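PDB 7ATL: esterase from uncultured bacterium pCosCE1, which hydrolyses carboxylic esters and also transfers acyl groups to other acceptors, as a promiscuous acyltransferase of the family VIII carboxylesterases with a beta-lactamase fold. Local coordinates for residues P99-A102 / R106-I109; D122-Q127 / P132-G137; Q276-L281 / A354-A359; V29-R34 / G269-V274. All coordinates share one frame; numbering follows the deposited sequence. Where two conformers were deposited one is given.

Contact 1: residues P99-A102 / R106-I109; sequences PALA and RPPI
The irregular backbones of P99-A102 and R106-I109 run at 111° to each other and come nearest at A100 and R106, whose CA atoms lie 4.3 Å apart, with no direct hydrogen bond between the two segments. A water takes that role, donating to P99 O at 2.7 Å and to P107 O at 2.7 Å. P99 O also rests against R106 CA and P107 CD. R106 sends a chain extended from CG to NE across the first segment at A100, so that A100 CB sits over one face of the guanidinium, off-centre and 3.9 Å from R106 NH1. The same NH1 is hydrogen-bonded to T98 O, which probably helps to hold the group over the methyl. Two apolar pairs complete the contact. L101 CD1 meets P107 CG at 3.9 Å, the two side chains slanting past each other, while I109 points its CD1 at P99 CG, 4.0 Å away and nearly at a right angle. P165 backs both P107 and I109 from a neighbouring loop. This is a proline-rich loop folding back on itself between helices 67-80 and 111-116, at the periphery of the beta-lactamase-like fold.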
loop_
_atom_site.group_PDB
_atom_site.type_symbol
_atom_site.label_atom_id
_atom_site.label_comp_id
_atom_site.label_asym_id
_atom_site.label_seq_id
_atom_site.Cartn_x
_atom_site.Cartn_y
_atom_site.Cartn_z
ATOM N N PRO A 99 12.756 -5.581 -20.284
ATOM C CA PRO A 99 11.664 -6.382 -20.841
ATOM C C PRO A 99 11.146 -5.852 -22.183
ATOM O O PRO A 99 11.299 -4.670 -22.476
ATOM C CB PRO A 99 10.558 -6.283 -19.786
ATOM C CG PRO A 99 10.882 -5.002 -19.067
ATOM C CD PRO A 99 12.394 -4.990 -18.990
ATOM N N ALA A 100 10.503 -6.751 -22.936
ATOM C CA ALA A 100 9.998 -6.517 -24.302
ATOM C C ALA A 100 8.478 -6.568 -24.301
ATOM O O ALA A 100 7.931 -7.267 -23.472
ATOM C CB ALA A 100 10.561 -7.578 -25.202
ATOM N N LEU A 101 7.830 -5.902 -25.250
ATOM C CA LEU A 101 6.409 -6.178 -25.603
ATOM C C LEU A 101 6.357 -7.503 -26.384
ATOM O O LEU A 101 7.428 -8.073 -26.691
ATOM C CB LEU A 101 5.857 -4.997 -26.406
ATOM C CG LEU A 101 5.945 -3.635 -25.704
ATOM C CD1 LEU A 101 6.233 -2.514 -26.689
ATOM C CD2 LEU A 101 4.671 -3.342 -24.924
ATOM N N ALA A 102 5.167 -8.026 -26.664
ATOM C CA ALA A 102 4.993 -9.320 -27.383
ATOM C C ALA A 102 5.735 -9.303 -28.733
ATOM O O ALA A 102 6.239 -10.363 -29.123
ATOM C CB ALA A 102 3.528 -9.622 -27.582
ATOM N N ARG A 106 11.817 -3.395 -27.083
ATOM C CA ARG A 106 12.253 -3.170 -25.673
ATOM C C ARG A 106 12.181 -1.680 -25.374
ATOM O O ARG A 106 13.173 -0.960 -25.493
ATOM C CB ARG A 106 13.679 -3.676 -25.435
ATOM C CG ARG A 106 13.834 -5.178 -25.630
ATOM C CD ARG A 106 15.252 -5.718 -25.441
ATOM N NE ARG A 106 15.206 -7.140 -25.753
ATOM C CZ ARG A 106 14.661 -8.089 -24.982
ATOM N NH1 ARG A 106 14.144 -7.811 -23.793
ATOM N NH2 ARG A 106 14.645 -9.338 -25.404
ATOM N N PRO A 107 10.995 -1.164 -24.986
ATOM C CA PRO A 107 10.826 0.264 -24.764
ATOM C C PRO A 107 11.404 0.632 -23.407
ATOM O O PRO A 107 11.298 -0.133 -22.446
ATOM C CB PRO A 107 9.308 0.459 -24.796
ATOM C CG PRO A 107 8.779 -0.849 -24.274
ATOM C CD PRO A 107 9.764 -1.911 -24.713
ATOM N N PRO A 108 11.998 1.837 -23.295
ATOM C CA PRO A 108 12.508 2.318 -22.013
ATOM C C PRO A 108 11.330 2.538 -21.054
ATOM O O PRO A 108 10.234 2.898 -21.499
ATOM C CB PRO A 108 13.268 3.612 -22.342
ATOM C CG PRO A 108 12.705 4.054 -23.690
ATOM C CD PRO A 108 12.165 2.812 -24.381
ATOM N N ILE A 109 11.558 2.212 -19.788
ATOM C CA ILE A 109 10.616 2.462 -18.667
ATOM C C ILE A 109 11.214 3.597 -17.862
ATOM O O ILE A 109 12.414 3.520 -17.501
ATOM C CB ILE A 109 10.416 1.220 -17.779
ATOM C CG1 ILE A 109 9.785 0.035 -18.528
ATOM C CG2 ILE A 109 9.613 1.601 -16.543
ATOM C CD1 ILE A 109 9.965 -1.306 -17.819
HETATM O O HOH W 1 12.359 -2.423 -21.513
#

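Contact 2: residues D122-Q127 / P132-G137; sequences DYRLSQ and PYHRLG. With EDO (1,2-ethanediol), chain F.
Y133 is bonded at both ends to the first segment: its N donates to Q127 OE1 at 2.8 Å, in the carbonyl plane and on a lone pair, and its OH accepts from D122 N at 2.9 Å. The segments are a loop with a 3-10 turn, 124-126, and the short helix 132-136 that follows it in the beta-lactamase-like fold, the helix ended at G137 by a Schellman motif. Y123 lies in the first segment; its OH is hydrogen-bonded to K68 NZ, consistent with the tyrosine of a serine-lysine-tyrosine active site. The Q127 amide is held at both ends, since NE2 donates to D122 OD2 from above the carboxylate plane while lying 3.3 Å from Y133 CD1, over one face of the tyrosine ring. Amide and ring planes are 62° apart. Q127 reaches this spot with its chain extended beyond CG (chi2 -178°). In one of its two modelled conformers H134 packs next, with R124 CG over the centre of the imidazole, a CH-pi contact of 3.5 Å to the centroid, and Q127 O at the ring edge, near the plane. The guanidinium is turned 80° from that ring, and salt bridges to E143 and E248 anchor it. An ethanediol, probably from the crystallisation liquor, lies beside the arginine, with its O1 over one face of the guanidinium.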
loop_
_atom_site.group_PDB
_atom_site.type_symbol
_atom_site.label_atom_id
_atom_site.label_comp_id
_atom_site.label_asym_id
_atom_site.label_seq_id
_atom_site.Cartn_x
_atom_site.Cartn_y
_atom_site.Cartn_z
ATOM N N ASP A 122 2.741 -6.045 -14.591
ATOM C CA ASP A 122 1.499 -6.692 -14.104
ATOM C C ASP A 122 1.727 -7.206 -12.676
ATOM O O ASP A 122 2.774 -6.921 -12.072
ATOM C CB ASP A 122 1.043 -7.795 -15.072
ATOM C CG ASP A 122 -0.464 -8.029 -15.118
ATOM O OD1 ASP A 122 -1.192 -7.413 -14.290
ATOM O OD2 ASP A 122 -0.907 -8.849 -15.966
ATOM N N TYR A 123 0.726 -7.873 -12.131
ATOM C CA TYR A 123 0.810 -8.674 -10.894
ATOM C C TYR A 123 0.378 -10.089 -11.271
ATOM O O TYR A 123 -0.530 -10.195 -12.112
ATOM C CB TYR A 123 -0.106 -8.089 -9.821
ATOM C CG TYR A 123 0.567 -7.328 -8.712
ATOM C CD1 TYR A 123 1.686 -7.829 -8.055
ATOM C CD2 TYR A 123 0.022 -6.139 -8.243
ATOM C CE1 TYR A 123 2.277 -7.136 -7.010
ATOM C CE2 TYR A 123 0.592 -5.444 -7.188
ATOM C CZ TYR A 123 1.726 -5.939 -6.582
ATOM O OH TYR A 123 2.284 -5.240 -5.563
ATOM N N ARG A 124 1.018 -11.104 -10.698
ATOM C CA ARG A 124 0.665 -12.522 -10.908
ATOM C C ARG A 124 -0.766 -12.731 -10.421
ATOM O O ARG A 124 -1.488 -13.553 -11.040
ATOM C CB ARG A 124 1.658 -13.408 -10.151
ATOM C CG ARG A 124 1.550 -14.903 -10.418
ATOM C CD ARG A 124 2.574 -15.626 -9.560
ATOM N NE ARG A 124 1.904 -16.646 -8.766
ATOM C CZ ARG A 124 1.925 -16.763 -7.440
ATOM N NH1 ARG A 124 2.601 -15.924 -6.677
ATOM N NH2 ARG A 124 1.275 -17.763 -6.873
ATOM N N LEU A 125 -1.172 -11.997 -9.380
ATOM C CA LEU A 125 -2.538 -12.121 -8.795
ATOM C C LEU A 125 -3.583 -11.496 -9.730
ATOM O O LEU A 125 -4.782 -11.811 -9.530
ATOM C CB LEU A 125 -2.587 -11.539 -7.380
ATOM C CG LEU A 125 -2.120 -10.097 -7.191
ATOM C CD1 LEU A 125 -3.031 -9.097 -7.879
ATOM C CD2 LEU A 125 -2.034 -9.759 -5.721
ATOM N N SER A 126 -3.173 -10.676 -10.713
ATOM C CA SER A 126 -4.059 -10.131 -11.777
ATOM C C SER A 126 -4.131 -11.087 -12.964
ATOM O O SER A 126 -4.875 -10.745 -13.910
ATOM C CB SER A 126 -3.618 -8.803 -12.285
ATOM O OG SER A 126 -3.389 -7.922 -11.217
ATOM N N GLN A 127 -3.362 -12.188 -12.949
ATOM C CA GLN A 127 -3.280 -13.123 -14.098
ATOM C C GLN A 127 -4.021 -14.400 -13.744
ATOM O O GLN A 127 -4.029 -14.793 -12.588
ATOM C CB GLN A 127 -1.826 -13.355 -14.485
ATOM C CG GLN A 127 -1.218 -12.164 -15.216
ATOM C CD GLN A 127 0.203 -12.445 -15.639
ATOM O OE1 GLN A 127 0.740 -13.551 -15.485
ATOM N NE2 GLN A 127 0.835 -11.416 -16.167
ATOM N N PRO A 132 1.269 -15.991 -17.801
ATOM C CA PRO A 132 2.704 -15.880 -18.065
ATOM C C PRO A 132 3.571 -15.698 -16.803
ATOM O O PRO A 132 4.629 -16.326 -16.733
ATOM C CB PRO A 132 2.848 -14.709 -19.048
ATOM C CG PRO A 132 1.466 -14.052 -19.130
ATOM C CD PRO A 132 0.459 -15.028 -18.552
ATOM N N TYR A 133 3.129 -14.895 -15.825
ATOM C CA TYR A 133 3.863 -14.722 -14.540
ATOM C C TYR A 133 3.876 -16.036 -13.732
ATOM O O TYR A 133 4.933 -16.329 -13.164
ATOM C CB TYR A 133 3.276 -13.579 -13.711
ATOM C CG TYR A 133 3.659 -12.176 -14.112
ATOM C CD1 TYR A 133 4.011 -11.843 -15.403
ATOM C CD2 TYR A 133 3.607 -11.153 -13.187
ATOM C CE1 TYR A 133 4.336 -10.538 -15.750
ATOM C CE2 TYR A 133 3.914 -9.844 -13.524
ATOM C CZ TYR A 133 4.280 -9.529 -14.811
ATOM O OH TYR A 133 4.582 -8.243 -15.130
ATOM N N HIS A 134 2.769 -16.801 -13.674
ATOM C CA HIS A 134 2.709 -18.128 -12.996
ATOM C C HIS A 134 3.779 -19.061 -13.608
ATOM O O HIS A 134 4.614 -19.593 -12.849
ATOM C CB HIS A 134 1.259 -18.669 -13.048
ATOM C CG HIS A 134 0.218 -17.815 -12.368
ATOM N ND1 HIS A 134 -0.491 -16.808 -13.038
ATOM C CD2 HIS A 134 -0.259 -17.828 -11.098
ATOM C CE1 HIS A 134 -1.335 -16.249 -12.200
ATOM N NE2 HIS A 134 -1.207 -16.853 -11.014
ATOM N N ARG A 135 3.761 -19.210 -14.939
ATOM C CA ARG A 135 4.689 -20.094 -15.682
ATOM C C ARG A 135 6.139 -19.650 -15.461
ATOM O O ARG A 135 7.029 -20.484 -15.591
ATOM C CB ARG A 135 4.340 -20.162 -17.175
ATOM C CG ARG A 135 3.192 -21.117 -17.495
ATOM C CD ARG A 135 2.978 -21.404 -18.980
ATOM N NE ARG A 135 3.336 -20.267 -19.842
ATOM C CZ ARG A 135 2.551 -19.221 -20.175
ATOM N NH1 ARG A 135 1.308 -19.106 -19.729
ATOM N NH2 ARG A 135 3.028 -18.272 -20.961
ATOM N N LEU A 136 6.402 -18.394 -15.140
ATOM C CA LEU A 136 7.808 -17.945 -14.961
ATOM C C LEU A 136 8.228 -18.039 -13.494
ATOM O O LEU A 136 9.414 -17.943 -13.257
ATOM C CB LEU A 136 7.946 -16.517 -15.488
ATOM C CG LEU A 136 8.361 -16.421 -16.954
ATOM C CD1 LEU A 136 8.179 -14.995 -17.468
ATOM C CD2 LEU A 136 9.805 -16.894 -17.128
ATOM N N GLY A 137 7.294 -18.182 -12.549
ATOM C CA GLY A 137 7.629 -18.290 -11.117
ATOM C C GLY A 137 7.904 -16.935 -10.487
ATOM O O GLY A 137 8.650 -16.869 -9.490
HETATM C C1 EDO F . 4.600 -19.057 -9.558
HETATM O O1 EDO F . 5.005 -17.800 -8.991
HETATM C C2 EDO F . 3.131 -19.243 -9.678
HETATM O O2 EDO F . 2.718 -20.509 -10.133
#

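Contact 3: residues Q276-L281 / A354-A359; sequences QLVETL and AISVVA
The E279 carboxylate is the flat group that meets the strand: S356 OG donates to E279 OE2 at 2.7 Å, meeting the anti lone pair of that oxygen, the one turned away from the other carboxylate oxygen. OE2 also accepts from a water, and that water donates in turn to A354 O at 2.8 Å, so a second, indirect link runs to the residue just before the strand. R282 NE forms a salt bridge with the same oxygen and would probably help to keep the buried carboxylate charged. A bend at chi2 (-63°) folds the E279 chain over to the serine. S356 follows a G1 beta bulge at A354 and I355. Here helix 271-283 packs on the antiparallel sheet of the beta-lactamase-like fold; the segments 276-281 and 355-359 run 151° apart in direction, their axes approaching to 8.5 Å. V278 supplies the apolar part. Its CG1, anti to the backbone N (chi1 175°), meets S356 CB at 3.7 Å, and CG2 makes a looser contact with V358 CG2 at 4.4 Å. Y349 of the adjoining strand touches S356, and V274, one turn earlier on the helix, touches V358.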
loop_
_atom_site.group_PDB
_atom_site.type_symbol
_atom_site.label_atom_id
_atom_site.label_comp_id
_atom_site.label_asym_id
_atom_site.label_seq_id
_atom_site.Cartn_x
_atom_site.Cartn_y
_atom_site.Cartn_z
ATOM N N GLN A 276 2.054 9.150 10.376
ATOM C CA GLN A 276 3.251 10.008 10.157
ATOM C C GLN A 276 3.474 10.098 8.652
ATOM O O GLN A 276 3.645 11.215 8.139
ATOM C CB GLN A 276 4.518 9.427 10.795
ATOM C CG GLN A 276 4.695 9.733 12.278
ATOM C CD GLN A 276 4.519 11.217 12.502
ATOM O OE1 GLN A 276 5.252 12.055 11.952
ATOM N NE2 GLN A 276 3.488 11.552 13.261
ATOM N N LEU A 277 3.468 8.949 7.974
ATOM C CA LEU A 277 3.678 8.879 6.508
ATOM C C LEU A 277 2.607 9.717 5.776
ATOM O O LEU A 277 2.959 10.488 4.865
ATOM C CB LEU A 277 3.626 7.411 6.079
ATOM C CG LEU A 277 3.443 7.190 4.582
ATOM C CD1 LEU A 277 4.653 7.752 3.835
ATOM C CD2 LEU A 277 3.225 5.713 4.263
ATOM N N VAL A 278 1.333 9.546 6.117
ATOM C CA VAL A 278 0.219 10.193 5.374
ATOM C C VAL A 278 0.239 11.714 5.631
ATOM O O VAL A 278 0.062 12.477 4.641
ATOM C CB VAL A 278 -1.130 9.544 5.718
ATOM C CG1 VAL A 278 -2.291 10.268 5.060
ATOM C CG2 VAL A 278 -1.151 8.066 5.347
ATOM N N GLU A 279 0.455 12.163 6.872
ATOM C CA GLU A 279 0.599 13.609 7.201
ATOM C C GLU A 279 1.736 14.203 6.356
ATOM O O GLU A 279 1.509 15.236 5.694
ATOM C CB GLU A 279 0.850 13.819 8.697
ATOM C CG GLU A 279 -0.429 14.034 9.476
ATOM C CD GLU A 279 -1.159 15.292 9.052
ATOM O OE1 GLU A 279 -0.597 16.396 9.314
ATOM O OE2 GLU A 279 -2.248 15.162 8.421
ATOM N N THR A 280 2.888 13.539 6.312
ATOM C CA THR A 280 4.069 13.942 5.501
ATOM C C THR A 280 3.691 14.111 4.020
ATOM O O THR A 280 4.083 15.119 3.407
ATOM C CB THR A 280 5.193 12.920 5.670
ATOM O OG1 THR A 280 5.471 12.813 7.067
ATOM C CG2 THR A 280 6.445 13.314 4.920
ATOM N N LEU A 281 2.947 13.164 3.466
ATOM C CA LEU A 281 2.469 13.219 2.069
ATOM C C LEU A 281 1.489 14.380 1.915
ATOM O O LEU A 281 1.464 14.954 0.833
ATOM C CB LEU A 281 1.818 11.877 1.700
ATOM C CG LEU A 281 2.760 10.669 1.646
ATOM C CD1 LEU A 281 2.097 9.515 0.921
ATOM C CD2 LEU A 281 4.096 10.995 0.976
ATOM N N ALA A 354 -7.846 19.230 5.407
ATOM C CA ALA A 354 -6.607 19.012 6.196
ATOM C C ALA A 354 -6.686 17.759 7.080
ATOM O O ALA A 354 -6.109 17.788 8.196
ATOM C CB ALA A 354 -6.318 20.241 7.014
ATOM N N ILE A 355 -7.334 16.686 6.626
ATOM C CA ILE A 355 -7.513 15.468 7.474
ATOM C C ILE A 355 -6.755 14.275 6.873
ATOM O O ILE A 355 -6.643 14.183 5.647
ATOM C CB ILE A 355 -9.001 15.131 7.729
ATOM C CG1 ILE A 355 -9.724 14.716 6.455
ATOM C CG2 ILE A 355 -9.750 16.256 8.443
ATOM C CD1 ILE A 355 -10.667 13.590 6.704
ATOM N N SER A 356 -6.220 13.414 7.735
ATOM C CA SER A 356 -5.619 12.105 7.389
ATOM C C SER A 356 -6.380 11.023 8.170
ATOM O O SER A 356 -6.763 11.237 9.349
ATOM C CB SER A 356 -4.132 12.072 7.658
ATOM O OG SER A 356 -3.439 13.150 7.039
ATOM N N VAL A 357 -6.639 9.904 7.510
ATOM C CA VAL A 357 -7.359 8.732 8.077
ATOM C C VAL A 357 -6.500 7.500 7.825
ATOM O O VAL A 357 -6.062 7.317 6.710
ATOM C CB VAL A 357 -8.753 8.600 7.449
ATOM C CG1 VAL A 357 -9.459 7.309 7.836
ATOM C CG2 VAL A 357 -9.594 9.811 7.806
ATOM N N VAL A 358 -6.253 6.714 8.855
ATOM C CA VAL A 358 -5.587 5.384 8.756
ATOM C C VAL A 358 -6.533 4.348 9.373
ATOM O O VAL A 358 -6.948 4.519 10.535
ATOM C CB VAL A 358 -4.216 5.388 9.452
ATOM C CG1 VAL A 358 -3.684 3.971 9.598
ATOM C CG2 VAL A 358 -3.217 6.263 8.725
ATOM N N ALA A 359 -6.868 3.314 8.621
ATOM C CA ALA A 359 -7.801 2.253 9.047
ATOM C C ALA A 359 -7.160 0.895 8.768
ATOM O O ALA A 359 -7.377 0.345 7.671
ATOM C CB ALA A 359 -9.090 2.434 8.304
HETATM O O HOH W 2 -4.335 16.061 9.521
#

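Contact 4: residues V29-R34 / G269-V274; sequences VVLIAR and GDADDV
A271 CB makes the close packing here, pressed against two side chains of strand 27-34. V29 CG1 lies 3.5 Å from it and L31 CD1 3.7 Å, so the methyl at the start of the helix sits against two residues that alternate with V30 and project from the same side of the strand. V29 directs CG1 at the methyl by holding that branch anti to its amide nitrogen (chi1 178°). L31 takes a different first torsion, with CG anti to the carbonyl carbon (chi1 -56°), and carries CD1 past the methyl as far as the backbone: L31 CD1 is 3.5 Å from A271 C. The side toward D272 is more polar and less buried. Here L31 crosses D272 at about a right angle, CD1 lying 3.4 Å from D272 OD1, with no hydrogen bond between the segments. The carboxylate is instead paired with R57 in a salt bridge, and it belongs to the partly exposed edge of the contact, whereas V29, L31 and A271 are buried. D270 fixes the helix start as its N-cap: D273 N donates to D270 OD1 at 2.9 Å, on the syn side and 29° out of the carboxylate plane. D270 OD2 also forms a salt bridge with R205. Helix 271-283 thus begins over the sheet of the beta-lactamase-like fold, A271 also touching V358 and L360 of strand 355-361, while V30 and I32 turn to the other face and pack on helix 372-381.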
loop_
_atom_site.group_PDB
_atom_site.type_symbol
_atom_site.label_atom_id
_atom_site.label_comp_id
_atom_site.label_asym_id
_atom_site.label_seq_id
_atom_site.Cartn_x
_atom_site.Cartn_y
_atom_site.Cartn_z
ATOM N N VAL A 29 -7.271 -0.913 14.157
ATOM C CA VAL A 29 -6.757 0.353 14.736
ATOM C C VAL A 29 -7.068 1.466 13.737
ATOM O O VAL A 29 -6.629 1.338 12.595
ATOM C CB VAL A 29 -5.257 0.238 15.016
ATOM C CG1 VAL A 29 -4.704 1.541 15.571
ATOM C CG2 VAL A 29 -4.974 -0.924 15.946
ATOM N N VAL A 30 -7.836 2.472 14.146
ATOM C CA VAL A 30 -8.256 3.632 13.306
ATOM C C VAL A 30 -7.759 4.935 13.951
ATOM O O VAL A 30 -8.104 5.183 15.112
ATOM C CB VAL A 30 -9.781 3.667 13.123
ATOM C CG1 VAL A 30 -10.219 4.948 12.440
ATOM C CG2 VAL A 30 -10.304 2.452 12.372
ATOM N N LEU A 31 -6.996 5.731 13.206
ATOM C CA LEU A 31 -6.422 7.037 13.636
ATOM C C LEU A 31 -6.937 8.154 12.704
ATOM O O LEU A 31 -6.975 7.963 11.454
ATOM C CB LEU A 31 -4.897 6.956 13.583
ATOM C CG LEU A 31 -4.227 5.842 14.393
ATOM C CD1 LEU A 31 -2.704 5.980 14.355
ATOM C CD2 LEU A 31 -4.691 5.815 15.837
ATOM N N ILE A 32 -7.347 9.289 13.267
ATOM C CA ILE A 32 -7.765 10.485 12.482
ATOM C C ILE A 32 -7.044 11.712 13.042
ATOM O O ILE A 32 -7.090 11.919 14.279
ATOM C CB ILE A 32 -9.290 10.670 12.490
ATOM C CG1 ILE A 32 -10.006 9.422 11.981
ATOM C CG2 ILE A 32 -9.674 11.916 11.704
ATOM C CD1 ILE A 32 -11.363 9.227 12.597
ATOM N N ALA A 33 -6.403 12.472 12.151
ATOM C CA ALA A 33 -5.758 13.770 12.429
ATOM C C ALA A 33 -6.527 14.858 11.683
ATOM O O ALA A 33 -7.040 14.573 10.578
ATOM C CB ALA A 33 -4.313 13.722 11.998
ATOM N N ARG A 34 -6.653 16.037 12.289
ATOM C CA ARG A 34 -7.001 17.281 11.557
ATOM C C ARG A 34 -5.901 18.307 11.815
ATOM O O ARG A 34 -5.495 18.481 12.993
ATOM C CB ARG A 34 -8.381 17.811 11.942
ATOM C CG ARG A 34 -8.851 18.930 11.024
ATOM C CD ARG A 34 -10.107 19.582 11.540
ATOM N NE ARG A 34 -11.187 18.609 11.482
ATOM C CZ ARG A 34 -11.820 18.079 12.534
ATOM N NH1 ARG A 34 -11.507 18.425 13.777
ATOM N NH2 ARG A 34 -12.782 17.197 12.332
ATOM N N GLY A 269 4.210 -2.828 10.030
ATOM C CA GLY A 269 4.213 -1.540 10.742
ATOM C C GLY A 269 2.911 -1.257 11.472
ATOM O O GLY A 269 1.886 -1.921 11.181
ATOM N N ASP A 270 2.955 -0.278 12.386
ATOM C CA ASP A 270 1.793 0.123 13.215
ATOM C C ASP A 270 1.101 1.307 12.555
ATOM O O ASP A 270 1.672 1.905 11.655
ATOM C CB ASP A 270 2.193 0.354 14.674
ATOM C CG ASP A 270 3.120 1.521 14.899
ATOM O OD1 ASP A 270 3.283 2.304 13.947
ATOM O OD2 ASP A 270 3.666 1.635 16.035
ATOM N N ALA A 271 -0.116 1.587 12.995
ATOM C CA ALA A 271 -0.998 2.644 12.463
ATOM C C ALA A 271 -0.331 4.021 12.629
ATOM O O ALA A 271 -0.358 4.796 11.663
ATOM C CB ALA A 271 -2.339 2.543 13.151
ATOM N N ASP A 272 0.288 4.308 13.778
ATOM C CA ASP A 272 0.877 5.646 14.064
ATOM C C ASP A 272 2.020 5.941 13.102
ATOM O O ASP A 272 2.200 7.138 12.782
ATOM C CB ASP A 272 1.367 5.795 15.506
ATOM C CG ASP A 272 0.190 6.036 16.425
ATOM O OD1 ASP A 272 -0.275 7.161 16.440
ATOM O OD2 ASP A 272 -0.322 5.063 17.026
ATOM N N ASP A 273 2.788 4.927 12.698
ATOM C CA ASP A 273 3.882 5.116 11.711
ATOM C C ASP A 273 3.207 5.466 10.382
ATOM O O ASP A 273 3.631 6.407 9.751
ATOM C CB ASP A 273 4.858 3.933 11.658
ATOM C CG ASP A 273 5.897 3.837 12.781
ATOM O OD1 ASP A 273 6.123 4.827 13.515
ATOM O OD2 ASP A 273 6.491 2.758 12.908
ATOM N N VAL A 274 2.103 4.823 10.029
ATOM C CA VAL A 274 1.395 5.103 8.744
ATOM C C VAL A 274 0.833 6.529 8.774
ATOM O O VAL A 274 0.840 7.192 7.720
ATOM C CB VAL A 274 0.301 4.050 8.480
ATOM C CG1 VAL A 274 -0.552 4.371 7.256
ATOM C CG2 VAL A 274 0.904 2.657 8.367
#

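Contacts 3 and 4 form one continuous region. Their centres lie 8 Å apart, both use helix 271-283, and strands 27-34 and 355-361 are neighbours in the sheet, with V358 O 2.9 Å from L31 N and V358 CG2 packed 3.6 Å from V274 CG1. Contacts 1 and 2 lie on the opposite side of the chain's centre, their own centres 17 Å apart and their nearest atoms about 8 Å apart. Contact 2 stays about 15 Å from contact 3 by nearest atoms, and it alone includes a probable active-site residue, Y123, whose side chain is about 6 Å from a bound di(hydroxyethyl)ether. Contact 1 is the farthest from the sheet contacts, its centre 39 Å from that of contact 4.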